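Local coordinates for protein histidine--tRNA ligase (Thermus thermophilus, PDB 1H4V) that catalyses the ATP-dependent attachment of L-histidine to tRNA(His), working as a homodimeric class II aminoacyl-tRNA synthetase, at residues 349-354 with 411-416; 393-398 with 404-409; 239-244 with 249-254; 146-151 with 157-162. All coordinates share one frame; numbering follows the deposited sequence.

Contact 1: residues 349-354 with 411-416; sequences EALRPR and EVPGYL
Val412, Pro413 and Leu416 of helix 412-419 close round one side chain of the facing segment, Leu351 of helix 338-351. Val412 comes first: its CG1 lies anti to the backbone N (chi1 176°), which carries that methyl toward the leucine and leaves CG1 3.9 Å from Leu351 CD1. Valine suits the place because its short branch brings a methyl to Leu351 while the residue stays buried against the sheet. Next in sequence, Pro413 lays its ring beside the other branch, with Leu351 CD2 3.5 Å from Pro413 CG and also near Pro413 CB and CD. Proline fits well near the beginning of a helix, where its nitrogen, having no hydrogen, need not find an acceptor. Leu416 follows one turn after Val412, fixed by the helical bond from Leu416 N to Val412 O of 2.9 Å, and its CD1 approaches Leu351 CD1 at 3.8 Å. The fork of Leu351 is thus shared, CD1 lying against Val412 and Leu416 and CD2 against the proline ring, and its side chain crosses all three at about a right angle. Cutting Leu351 back to an alanine would probably open a gap between the two helices and leave Val412, Pro413 and Leu416 without their common partner. The helices meet beside the sheet of the anticodon-binding domain: Leu351 and Leu416 both rest on Leu331 of strand 331-335, while Val412 also reaches Val394 of strand 393-398. Tyr415 turns instead to Leu396 and Leu407, and Arg352 forms a salt bridge with Glu142 of the second subunit.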
# COMPACT_ATOMS: atom_id res chain seq x y z
N GLU A 349 -28.54 1.21 -4.10
CA GLU A 349 -27.82 0.07 -4.66
C GLU A 349 -27.98 -0.01 -6.18
O GLU A 349 -27.08 -0.47 -6.88
CB GLU A 349 -28.29 -1.23 -4.02
CG GLU A 349 -27.30 -1.82 -3.02
CD GLU A 349 -25.93 -2.08 -3.64
OE1 GLU A 349 -25.87 -2.81 -4.67
OE2 GLU A 349 -24.91 -1.57 -3.12
N ALA A 350 -29.12 0.45 -6.68
CA ALA A 350 -29.39 0.43 -8.12
C ALA A 350 -28.57 1.49 -8.85
O ALA A 350 -28.37 1.41 -10.06
CB ALA A 350 -30.88 0.67 -8.38
N LEU A 351 -28.10 2.49 -8.11
CA LEU A 351 -27.32 3.58 -8.68
C LEU A 351 -25.80 3.40 -8.55
O LEU A 351 -25.03 4.08 -9.22
CB LEU A 351 -27.75 4.90 -8.04
CG LEU A 351 -29.22 5.29 -8.31
CD1 LEU A 351 -29.63 6.47 -7.45
CD2 LEU A 351 -29.38 5.62 -9.80
N ARG A 352 -25.38 2.48 -7.67
CA ARG A 352 -23.96 2.21 -7.44
C ARG A 352 -23.47 1.13 -8.39
O ARG A 352 -24.24 0.28 -8.82
CB ARG A 352 -23.71 1.71 -6.03
CG ARG A 352 -24.13 2.60 -4.91
CD ARG A 352 -24.33 1.73 -3.67
NE ARG A 352 -24.58 2.53 -2.49
CZ ARG A 352 -24.83 2.04 -1.29
NH1 ARG A 352 -24.86 0.72 -1.09
NH2 ARG A 352 -25.02 2.88 -0.27
N PRO A 353 -22.15 1.11 -8.68
CA PRO A 353 -21.16 2.07 -8.18
C PRO A 353 -20.87 3.22 -9.15
O PRO A 353 -19.97 4.03 -8.90
CB PRO A 353 -19.94 1.20 -7.98
CG PRO A 353 -20.02 0.29 -9.16
CD PRO A 353 -21.49 -0.11 -9.17
N ARG A 354 -21.62 3.31 -10.25
CA ARG A 354 -21.39 4.38 -11.22
C ARG A 354 -21.60 5.73 -10.56
O ARG A 354 -20.94 6.71 -10.90
CB ARG A 354 -22.34 4.24 -12.41
CG ARG A 354 -22.27 5.41 -13.38
CD ARG A 354 -23.11 5.17 -14.62
NE ARG A 354 -22.55 4.12 -15.46
CZ ARG A 354 -22.99 3.82 -16.68
NH1 ARG A 354 -24.02 4.48 -17.20
NH2 ARG A 354 -22.40 2.85 -17.37
N GLU A 411 -36.03 6.27 -14.27
CA GLU A 411 -35.41 7.46 -14.86
C GLU A 411 -34.32 8.11 -14.03
O GLU A 411 -33.58 8.95 -14.53
CB GLU A 411 -36.48 8.52 -15.16
CG GLU A 411 -37.63 8.06 -16.03
CD GLU A 411 -38.73 9.11 -16.16
OE1 GLU A 411 -39.26 9.56 -15.11
OE2 GLU A 411 -39.07 9.48 -17.30
N VAL A 412 -34.22 7.74 -12.76
CA VAL A 412 -33.22 8.34 -11.89
C VAL A 412 -31.77 8.19 -12.35
O VAL A 412 -31.02 9.17 -12.38
CB VAL A 412 -33.36 7.82 -10.45
CG1 VAL A 412 -32.25 8.37 -9.57
CG2 VAL A 412 -34.71 8.24 -9.90
N PRO A 413 -31.34 6.97 -12.71
CA PRO A 413 -29.95 6.80 -13.15
C PRO A 413 -29.62 7.73 -14.32
O PRO A 413 -28.64 8.48 -14.29
CB PRO A 413 -29.89 5.33 -13.58
CG PRO A 413 -30.96 4.69 -12.77
CD PRO A 413 -32.08 5.70 -12.81
N GLY A 414 -30.45 7.67 -15.36
CA GLY A 414 -30.23 8.49 -16.53
C GLY A 414 -30.24 9.97 -16.23
O GLY A 414 -29.37 10.71 -16.69
N TYR A 415 -31.23 10.41 -15.47
CA TYR A 415 -31.36 11.81 -15.12
C TYR A 415 -30.13 12.32 -14.36
O TYR A 415 -29.59 13.38 -14.68
CB TYR A 415 -32.61 12.02 -14.26
CG TYR A 415 -32.79 13.43 -13.79
CD1 TYR A 415 -33.51 14.36 -14.56
CD2 TYR A 415 -32.21 13.86 -12.60
CE1 TYR A 415 -33.64 15.69 -14.14
CE2 TYR A 415 -32.33 15.18 -12.17
CZ TYR A 415 -33.05 16.09 -12.94
OH TYR A 415 -33.17 17.38 -12.49
N LEU A 416 -29.71 11.56 -13.36
CA LEU A 416 -28.55 11.94 -12.55
C LEU A 416 -27.28 11.99 -13.39
O LEU A 416 -26.45 12.88 -13.20
CB LEU A 416 -28.37 10.95 -11.39
CG LEU A 416 -29.41 10.99 -10.27
CD1 LEU A 416 -29.32 9.73 -9.47
CD2 LEU A 416 -29.17 12.21 -9.38

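Contact 2: residues 393-398 with 404-409; sequences EVTLKR and QVRLSR
A beta hairpin of the anticodon-binding domain pairs strands 393-398 and 404-408 in antiparallel register. Val394 and Leu407 form one hydrogen-bonded pair, with Val394 N 2.7 Å from Leu407 O, and Leu396 and Val405 form the next, where Leu396 N reaches Val405 O nearly straight (170°). Thr395 and Arg406 lie on one face, and Glu393, at the end of the strand, joins them. Arg406 NH1 binds Glu393 OE2 at 2.8 Å in a salt bridge; the oxygen lies in the guanidinium plane, though the carboxylate is turned 65° from that plane. Bends at chi2 and chi3 fold the arginine back across the neighbouring strand, bringing Arg406 NE within 3.0 Å of Thr395 OG1, which lies somewhat out of the guanidinium plane and also bonds to Glu388. A long, flexible arginine suits this place, since it can hold two partners at once. Replacing Glu393 with an alanine would probably leave Arg406 NH1 without its charged mate and the guanidinium freer to turn. On the other side lie Val394, Leu396, Val405 and Leu407, where Leu396 CD1 meets Leu407 CD2 at 3.6 Å; valine and leucine side chains make this an apolar face. Helix 412-419 packs on that face through Tyr415 and Val412, and Val394 meets Leu347 of helix 338-351. Strand 393-398 continues the sheet by backbone bonds to strand 380-384, while strand 404-408 lies outermost within the chain.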
# COMPACT_ATOMS: atom_id res chain seq x y z
N GLU A 393 -41.92 6.32 -7.49
CA GLU A 393 -41.19 7.49 -7.94
C GLU A 393 -40.22 7.98 -6.88
O GLU A 393 -40.08 7.37 -5.82
CB GLU A 393 -42.17 8.61 -8.29
CG GLU A 393 -43.13 8.25 -9.41
CD GLU A 393 -44.21 9.30 -9.62
OE1 GLU A 393 -45.01 9.13 -10.57
OE2 GLU A 393 -44.26 10.28 -8.85
N VAL A 394 -39.57 9.10 -7.17
CA VAL A 394 -38.60 9.71 -6.26
C VAL A 394 -38.60 11.21 -6.48
O VAL A 394 -38.93 11.70 -7.56
CB VAL A 394 -37.17 9.21 -6.55
CG1 VAL A 394 -36.23 9.62 -5.43
CG2 VAL A 394 -37.17 7.70 -6.72
N THR A 395 -38.24 11.95 -5.44
CA THR A 395 -38.17 13.39 -5.53
C THR A 395 -36.70 13.73 -5.41
O THR A 395 -36.03 13.28 -4.48
CB THR A 395 -38.95 14.07 -4.38
OG1 THR A 395 -40.35 13.85 -4.58
CG2 THR A 395 -38.69 15.57 -4.35
N LEU A 396 -36.19 14.50 -6.36
CA LEU A 396 -34.79 14.89 -6.35
C LEU A 396 -34.68 16.40 -6.24
O LEU A 396 -35.53 17.14 -6.73
CB LEU A 396 -34.08 14.40 -7.62
CG LEU A 396 -33.95 12.88 -7.82
CD1 LEU A 396 -33.25 12.60 -9.15
CD2 LEU A 396 -33.19 12.26 -6.65
N LYS A 397 -33.62 16.86 -5.59
CA LYS A 397 -33.40 18.28 -5.44
C LYS A 397 -31.93 18.59 -5.62
O LYS A 397 -31.10 18.18 -4.81
CB LYS A 397 -33.85 18.75 -4.05
CG LYS A 397 -33.74 20.25 -3.85
CD LYS A 397 -34.10 20.65 -2.43
CE LYS A 397 -34.31 22.15 -2.32
NZ LYS A 397 -35.42 22.58 -3.21
N ARG A 398 -31.59 19.30 -6.69
CA ARG A 398 -30.21 19.66 -6.92
C ARG A 398 -29.92 20.73 -5.87
O ARG A 398 -30.44 21.84 -5.94
CB ARG A 398 -30.02 20.21 -8.34
CG ARG A 398 -28.57 20.48 -8.68
CD ARG A 398 -28.36 20.65 -10.18
NE ARG A 398 -26.94 20.81 -10.51
CZ ARG A 398 -25.99 19.93 -10.20
NH1 ARG A 398 -26.31 18.82 -9.54
NH2 ARG A 398 -24.73 20.16 -10.53
N GLN A 404 -36.05 21.20 -7.86
CA GLN A 404 -36.62 19.96 -7.36
C GLN A 404 -37.52 19.31 -8.40
O GLN A 404 -38.41 19.94 -8.96
CB GLN A 404 -37.43 20.23 -6.09
CG GLN A 404 -37.94 18.96 -5.43
CD GLN A 404 -38.73 19.23 -4.16
OE1 GLN A 404 -38.25 19.89 -3.25
NE2 GLN A 404 -39.94 18.71 -4.10
N VAL A 405 -37.29 18.02 -8.64
CA VAL A 405 -38.05 17.28 -9.63
C VAL A 405 -38.59 15.95 -9.11
O VAL A 405 -38.02 15.35 -8.19
CB VAL A 405 -37.20 17.00 -10.87
CG1 VAL A 405 -36.03 16.09 -10.49
CG2 VAL A 405 -38.05 16.37 -11.96
N ARG A 406 -39.69 15.50 -9.70
CA ARG A 406 -40.31 14.23 -9.32
C ARG A 406 -40.21 13.30 -10.52
O ARG A 406 -40.79 13.55 -11.56
CB ARG A 406 -41.77 14.46 -8.95
CG ARG A 406 -42.56 13.20 -8.68
CD ARG A 406 -42.05 12.48 -7.45
NE ARG A 406 -42.67 12.96 -6.22
CZ ARG A 406 -43.87 12.58 -5.78
NH1 ARG A 406 -44.59 11.69 -6.46
NH2 ARG A 406 -44.35 13.08 -4.64
N LEU A 407 -39.47 12.21 -10.37
CA LEU A 407 -39.32 11.27 -11.48
C LEU A 407 -39.48 9.83 -11.02
O LEU A 407 -39.41 9.53 -9.83
CB LEU A 407 -37.95 11.48 -12.16
CG LEU A 407 -36.68 11.37 -11.31
CD1 LEU A 407 -35.47 11.70 -12.18
CD2 LEU A 407 -36.74 12.34 -10.15
N SER A 408 -39.72 8.94 -11.98
CA SER A 408 -39.87 7.51 -11.69
C SER A 408 -38.50 6.89 -11.41
O SER A 408 -37.47 7.43 -11.83
CB SER A 408 -40.53 6.79 -12.86
OG SER A 408 -39.74 6.91 -14.04
N ARG A 409 -38.48 5.77 -10.70
CA ARG A 409 -37.22 5.11 -10.38
C ARG A 409 -36.40 4.69 -11.59
O ARG A 409 -35.18 4.71 -11.54
CB ARG A 409 -37.47 3.90 -9.48
CG ARG A 409 -37.85 4.26 -8.07
CD ARG A 409 -37.43 3.17 -7.12
NE ARG A 409 -37.75 3.49 -5.73
CZ ARG A 409 -37.30 2.80 -4.69
NH1 ARG A 409 -36.49 1.76 -4.87
NH2 ARG A 409 -37.65 3.16 -3.46

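Contact 3: residues 239-244 with 249-254; sequences EVERHL and VPYELE
The ring of Tyr251 carries Leu244 CD1 over one face, 4.1 Å from Tyr251 CD1, while Glu241 OE1, Leu253 CD1 and Val249 O lie at its edge, in the ring plane. The carboxylate of Glu241 stands at 76° to the ring and meets the phenol from the side: Tyr251 OH donates to Glu241 OE1 at 2.9 Å, Glu241 OE1 accepting through the lone pair that points away from the other oxygen. With CG held between the backbone N and the carbonyl carbon (chi1 74°), the tyrosine reaches helix 231-246. Tyrosine suits the place because its ring can cover a leucine while its hydroxyl reaches an acid one turn back on the helix. Where the chain turns from helix to strand, Val249 N donates to Leu244 O at 2.9 Å with an angle of 161°. Beside this bond Leu244 CD2 packs 4.1 Å from Val249 CB, so aliphatic side chains line the buried end. Leu244 and Tyr251 also both touch Leu163 of strand 160-165, and on another side of the helix His243 ND1 bonds to Tyr346 OH of the second subunit. Chemically, the side chains grade from apolar at Leu244 and Val249, where the backbone bond is the polar link, to polar at Glu241, where a phenol donating to the carboxylate would be expected to stabilise the charged acid and to fix the rotation of the hydroxyl.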
# COMPACT_ATOMS: atom_id res chain seq x y z
N GLU A 239 31.60 14.94 -13.75
CA GLU A 239 30.59 14.60 -14.75
C GLU A 239 29.19 14.85 -14.17
O GLU A 239 28.34 15.49 -14.81
CB GLU A 239 30.72 13.13 -15.17
CG GLU A 239 31.97 12.81 -15.98
CD GLU A 239 31.87 13.30 -17.42
OE1 GLU A 239 31.02 12.77 -18.17
OE2 GLU A 239 32.64 14.20 -17.80
N VAL A 240 28.95 14.35 -12.96
CA VAL A 240 27.66 14.53 -12.32
C VAL A 240 27.34 16.02 -12.19
O VAL A 240 26.22 16.45 -12.47
CB VAL A 240 27.62 13.89 -10.91
CG1 VAL A 240 26.24 14.07 -10.29
CG2 VAL A 240 27.98 12.42 -11.00
N GLU A 241 28.33 16.80 -11.77
CA GLU A 241 28.15 18.24 -11.61
C GLU A 241 27.79 18.88 -12.95
O GLU A 241 26.89 19.71 -13.03
CB GLU A 241 29.43 18.89 -11.08
CG GLU A 241 29.84 18.46 -9.68
CD GLU A 241 31.12 19.12 -9.22
OE1 GLU A 241 31.15 20.37 -9.15
OE2 GLU A 241 32.10 18.41 -8.92
N ARG A 242 28.49 18.48 -14.00
CA ARG A 242 28.23 19.03 -15.32
C ARG A 242 26.78 18.82 -15.74
O ARG A 242 26.13 19.74 -16.24
CB ARG A 242 29.17 18.42 -16.37
CG ARG A 242 29.08 19.10 -17.72
CD ARG A 242 30.01 18.47 -18.75
NE ARG A 242 29.53 17.17 -19.20
CZ ARG A 242 30.12 16.44 -20.15
NH1 ARG A 242 31.22 16.89 -20.73
NH2 ARG A 242 29.60 15.27 -20.51
N HIS A 243 26.27 17.61 -15.53
CA HIS A 243 24.88 17.33 -15.89
C HIS A 243 23.87 18.18 -15.14
O HIS A 243 22.93 18.69 -15.75
CB HIS A 243 24.56 15.84 -15.70
CG HIS A 243 25.37 14.94 -16.57
ND1 HIS A 243 25.64 15.24 -17.89
CD2 HIS A 243 25.98 13.76 -16.32
CE1 HIS A 243 26.39 14.28 -18.41
NE2 HIS A 243 26.61 13.37 -17.48
N LEU A 244 24.05 18.36 -13.83
CA LEU A 244 23.11 19.17 -13.06
C LEU A 244 23.12 20.62 -13.51
O LEU A 244 22.07 21.26 -13.59
CB LEU A 244 23.44 19.09 -11.56
CG LEU A 244 23.30 17.71 -10.91
CD1 LEU A 244 23.70 17.80 -9.45
CD2 LEU A 244 21.87 17.20 -11.06
N VAL A 249 19.73 22.50 -12.31
CA VAL A 249 19.42 22.10 -10.94
C VAL A 249 20.43 22.76 -10.01
O VAL A 249 21.62 22.43 -10.02
CB VAL A 249 19.48 20.56 -10.74
CG1 VAL A 249 19.48 20.21 -9.26
CG2 VAL A 249 18.27 19.90 -11.41
N PRO A 250 19.97 23.71 -9.19
CA PRO A 250 20.88 24.39 -8.26
C PRO A 250 21.36 23.44 -7.17
O PRO A 250 20.55 22.81 -6.50
CB PRO A 250 20.01 25.51 -7.69
CG PRO A 250 18.64 24.89 -7.69
CD PRO A 250 18.59 24.20 -9.04
N TYR A 251 22.67 23.33 -7.01
CA TYR A 251 23.23 22.46 -5.99
C TYR A 251 24.42 23.12 -5.30
O TYR A 251 24.96 24.12 -5.78
CB TYR A 251 23.69 21.12 -6.58
CG TYR A 251 24.96 21.19 -7.38
CD1 TYR A 251 24.95 21.68 -8.68
CD2 TYR A 251 26.18 20.80 -6.82
CE1 TYR A 251 26.13 21.78 -9.42
CE2 TYR A 251 27.37 20.89 -7.55
CZ TYR A 251 27.34 21.38 -8.85
OH TYR A 251 28.50 21.48 -9.59
N GLU A 252 24.83 22.54 -4.18
CA GLU A 252 25.94 23.05 -3.40
C GLU A 252 26.79 21.86 -2.97
O GLU A 252 26.27 20.85 -2.48
CB GLU A 252 25.40 23.78 -2.17
CG GLU A 252 26.42 24.59 -1.40
CD GLU A 252 26.30 26.08 -1.65
OE1 GLU A 252 26.38 26.50 -2.83
OE2 GLU A 252 26.12 26.84 -0.67
N LEU A 253 28.10 21.95 -3.17
CA LEU A 253 28.99 20.87 -2.76
C LEU A 253 28.99 20.87 -1.23
O LEU A 253 29.16 21.92 -0.61
CB LEU A 253 30.40 21.11 -3.30
CG LEU A 253 31.01 19.97 -4.13
CD1 LEU A 253 30.06 19.59 -5.25
CD2 LEU A 253 32.35 20.41 -4.70
N GLU A 254 28.77 19.70 -0.63
CA GLU A 254 28.72 19.57 0.83
C GLU A 254 29.73 18.60 1.40
O GLU A 254 29.49 17.40 1.42
CB GLU A 254 27.33 19.10 1.28
CG GLU A 254 26.47 20.17 1.93
CD GLU A 254 27.01 20.66 3.27
OE1 GLU A 254 26.37 21.56 3.86
OE2 GLU A 254 28.07 20.16 3.73

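Contact 4: residues 146-151 with 157-162; sequences LLYECL and RRLKVK
Leu159 has the most surface buried here and meets two residues of helix 137-153 with different parts of its side chain. Its tip, CD1, lies 3.6 Å from Leu151 CB, close to the helix backbone, while nearer the main chain Leu159 CB comes 4.0 Å from Tyr148 CE1. A leucine suits this spot because its length lets CD1 reach the helix while CB stays by the tyrosine. Tyr148 is the second main contributor. Its CG stands anti to the backbone N (chi1 -175°), which swings the ring out toward the segment 157-162, although the bond from CA to CB does not itself aim there. Along the same CD1-CE1 flank, but from the opposite side of the ring plane, comes Val161: Tyr148 CD1 lies 3.6 Å from Val161 CG2, the two side chains crossing at about a right angle. Leu151, one turn further along the helix, is third; Leu159 reaches it through CB, and the Leu151 side chain also touches Val271 of strand 267-272. The meeting is wholly apolar, as fits residues that are mostly buried. Leu159 and Val161 point toward the helix while Lys160, between them, points away, the usual alternation of an extended chain with one covered side. In the catalytic domain, strand 160-165 runs between strands 251-253 and 267-272 of the large sheet. Helix 137-153 packs on that sheet, with Leu147 on Phe269 and Phe305, and Leu146 and Glu149 touch Glu349 and Pro353 of the second subunit.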
# COMPACT_ATOMS: atom_id res chain seq x y z
N LEU A 146 15.59 13.48 -10.44
CA LEU A 146 14.32 12.80 -10.20
C LEU A 146 13.78 13.09 -8.79
O LEU A 146 12.58 13.31 -8.62
CB LEU A 146 14.46 11.29 -10.39
CG LEU A 146 14.44 10.74 -11.82
CD1 LEU A 146 14.54 9.24 -11.78
CD2 LEU A 146 13.16 11.16 -12.53
N LEU A 147 14.66 13.08 -7.79
CA LEU A 147 14.25 13.36 -6.42
C LEU A 147 13.84 14.82 -6.35
O LEU A 147 12.79 15.16 -5.79
CB LEU A 147 15.41 13.10 -5.45
CG LEU A 147 15.20 13.61 -4.03
CD1 LEU A 147 13.95 12.97 -3.43
CD2 LEU A 147 16.44 13.30 -3.19
N TYR A 148 14.66 15.68 -6.92
CA TYR A 148 14.38 17.11 -6.94
C TYR A 148 12.98 17.34 -7.55
O TYR A 148 12.16 18.06 -6.98
CB TYR A 148 15.45 17.82 -7.77
CG TYR A 148 15.35 19.33 -7.79
CD1 TYR A 148 15.54 20.07 -6.63
CD2 TYR A 148 15.08 20.01 -8.98
CE1 TYR A 148 15.47 21.46 -6.66
CE2 TYR A 148 15.01 21.39 -9.01
CZ TYR A 148 15.21 22.11 -7.85
OH TYR A 148 15.15 23.49 -7.88
N GLU A 149 12.73 16.70 -8.69
CA GLU A 149 11.45 16.80 -9.39
C GLU A 149 10.25 16.29 -8.58
O GLU A 149 9.21 16.96 -8.54
CB GLU A 149 11.50 16.05 -10.72
CG GLU A 149 11.67 16.94 -11.93
CD GLU A 149 10.44 17.80 -12.21
OE1 GLU A 149 9.40 17.24 -12.63
OE2 GLU A 149 10.52 19.03 -12.01
N CYS A 150 10.36 15.12 -7.97
CA CYS A 150 9.26 14.59 -7.18
C CYS A 150 8.81 15.66 -6.19
O CYS A 150 7.62 15.94 -6.06
CB CYS A 150 9.68 13.36 -6.37
SG CYS A 150 9.93 11.84 -7.28
N LEU A 151 9.79 16.26 -5.52
CA LEU A 151 9.52 17.28 -4.51
C LEU A 151 8.99 18.59 -5.10
O LEU A 151 8.10 19.21 -4.53
CB LEU A 151 10.78 17.56 -3.70
CG LEU A 151 11.45 16.35 -3.03
CD1 LEU A 151 12.77 16.79 -2.39
CD2 LEU A 151 10.52 15.74 -2.00
N ARG A 157 8.97 24.46 -2.46
CA ARG A 157 9.94 25.41 -3.01
C ARG A 157 11.01 25.60 -1.95
O ARG A 157 10.90 25.06 -0.86
CB ARG A 157 9.29 26.75 -3.37
CG ARG A 157 8.33 27.29 -2.34
CD ARG A 157 6.91 27.26 -2.88
NE ARG A 157 5.93 27.53 -1.84
CZ ARG A 157 4.63 27.67 -2.06
NH1 ARG A 157 4.16 27.57 -3.29
NH2 ARG A 157 3.81 27.91 -1.05
N ARG A 158 12.05 26.36 -2.27
CA ARG A 158 13.13 26.55 -1.31
C ARG A 158 13.75 25.19 -0.99
O ARG A 158 14.02 24.86 0.17
CB ARG A 158 12.60 27.23 -0.04
CG ARG A 158 12.30 28.70 -0.28
CD ARG A 158 11.57 29.37 0.86
NE ARG A 158 11.38 30.79 0.58
CZ ARG A 158 10.58 31.60 1.26
NH1 ARG A 158 9.88 31.14 2.28
NH2 ARG A 158 10.49 32.88 0.93
N LEU A 159 13.97 24.41 -2.04
CA LEU A 159 14.57 23.09 -1.92
C LEU A 159 16.07 23.24 -2.11
O LEU A 159 16.50 23.78 -3.13
CB LEU A 159 14.00 22.16 -3.00
CG LEU A 159 12.55 21.73 -2.81
CD1 LEU A 159 12.09 20.89 -4.00
CD2 LEU A 159 12.45 20.94 -1.52
N LYS A 160 16.84 22.78 -1.14
CA LYS A 160 18.30 22.87 -1.21
C LYS A 160 18.93 21.52 -1.55
O LYS A 160 18.81 20.56 -0.79
CB LYS A 160 18.88 23.38 0.13
CG LYS A 160 18.26 24.66 0.68
CD LYS A 160 18.56 25.88 -0.17
CE LYS A 160 17.88 27.13 0.41
NZ LYS A 160 18.05 28.35 -0.44
N VAL A 161 19.61 21.46 -2.69
CA VAL A 161 20.27 20.23 -3.12
C VAL A 161 21.74 20.23 -2.72
O VAL A 161 22.49 21.12 -3.09
CB VAL A 161 20.18 20.07 -4.65
CG1 VAL A 161 20.92 18.81 -5.09
CG2 VAL A 161 18.73 20.00 -5.07
N LYS A 162 22.14 19.23 -1.94
CA LYS A 162 23.53 19.13 -1.51
C LYS A 162 24.17 17.89 -2.11
O LYS A 162 23.65 16.79 -2.00
CB LYS A 162 23.60 19.15 0.01
CG LYS A 162 23.05 20.46 0.55
CD LYS A 162 23.33 20.69 2.01
CE LYS A 162 22.74 22.02 2.45
NZ LYS A 162 23.17 23.15 1.55

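Contacts 1 and 2 belong to the anticodon-binding domain and touch through Tyr415 and Val412; contacts 3 and 4 belong to the catalytic part, about 45 to 63 Å away between centres. Contacts 1 and 4 are buried and wholly apolar, each setting a helix against another element. The other two, only partly buried, use charges and hydrogen bonds: a ladder and a salt bridge in contact 2, a phenol and an acid in contact 3. Contacts 3 and 4 share one sheet, since strands 251-253 and 160-165 are neighbours in it, where Glu252 N probably bonds to Val161 O. Contacts 1, 3 and 4 also reach the second subunit; no other chain of the assembly touches contact 2.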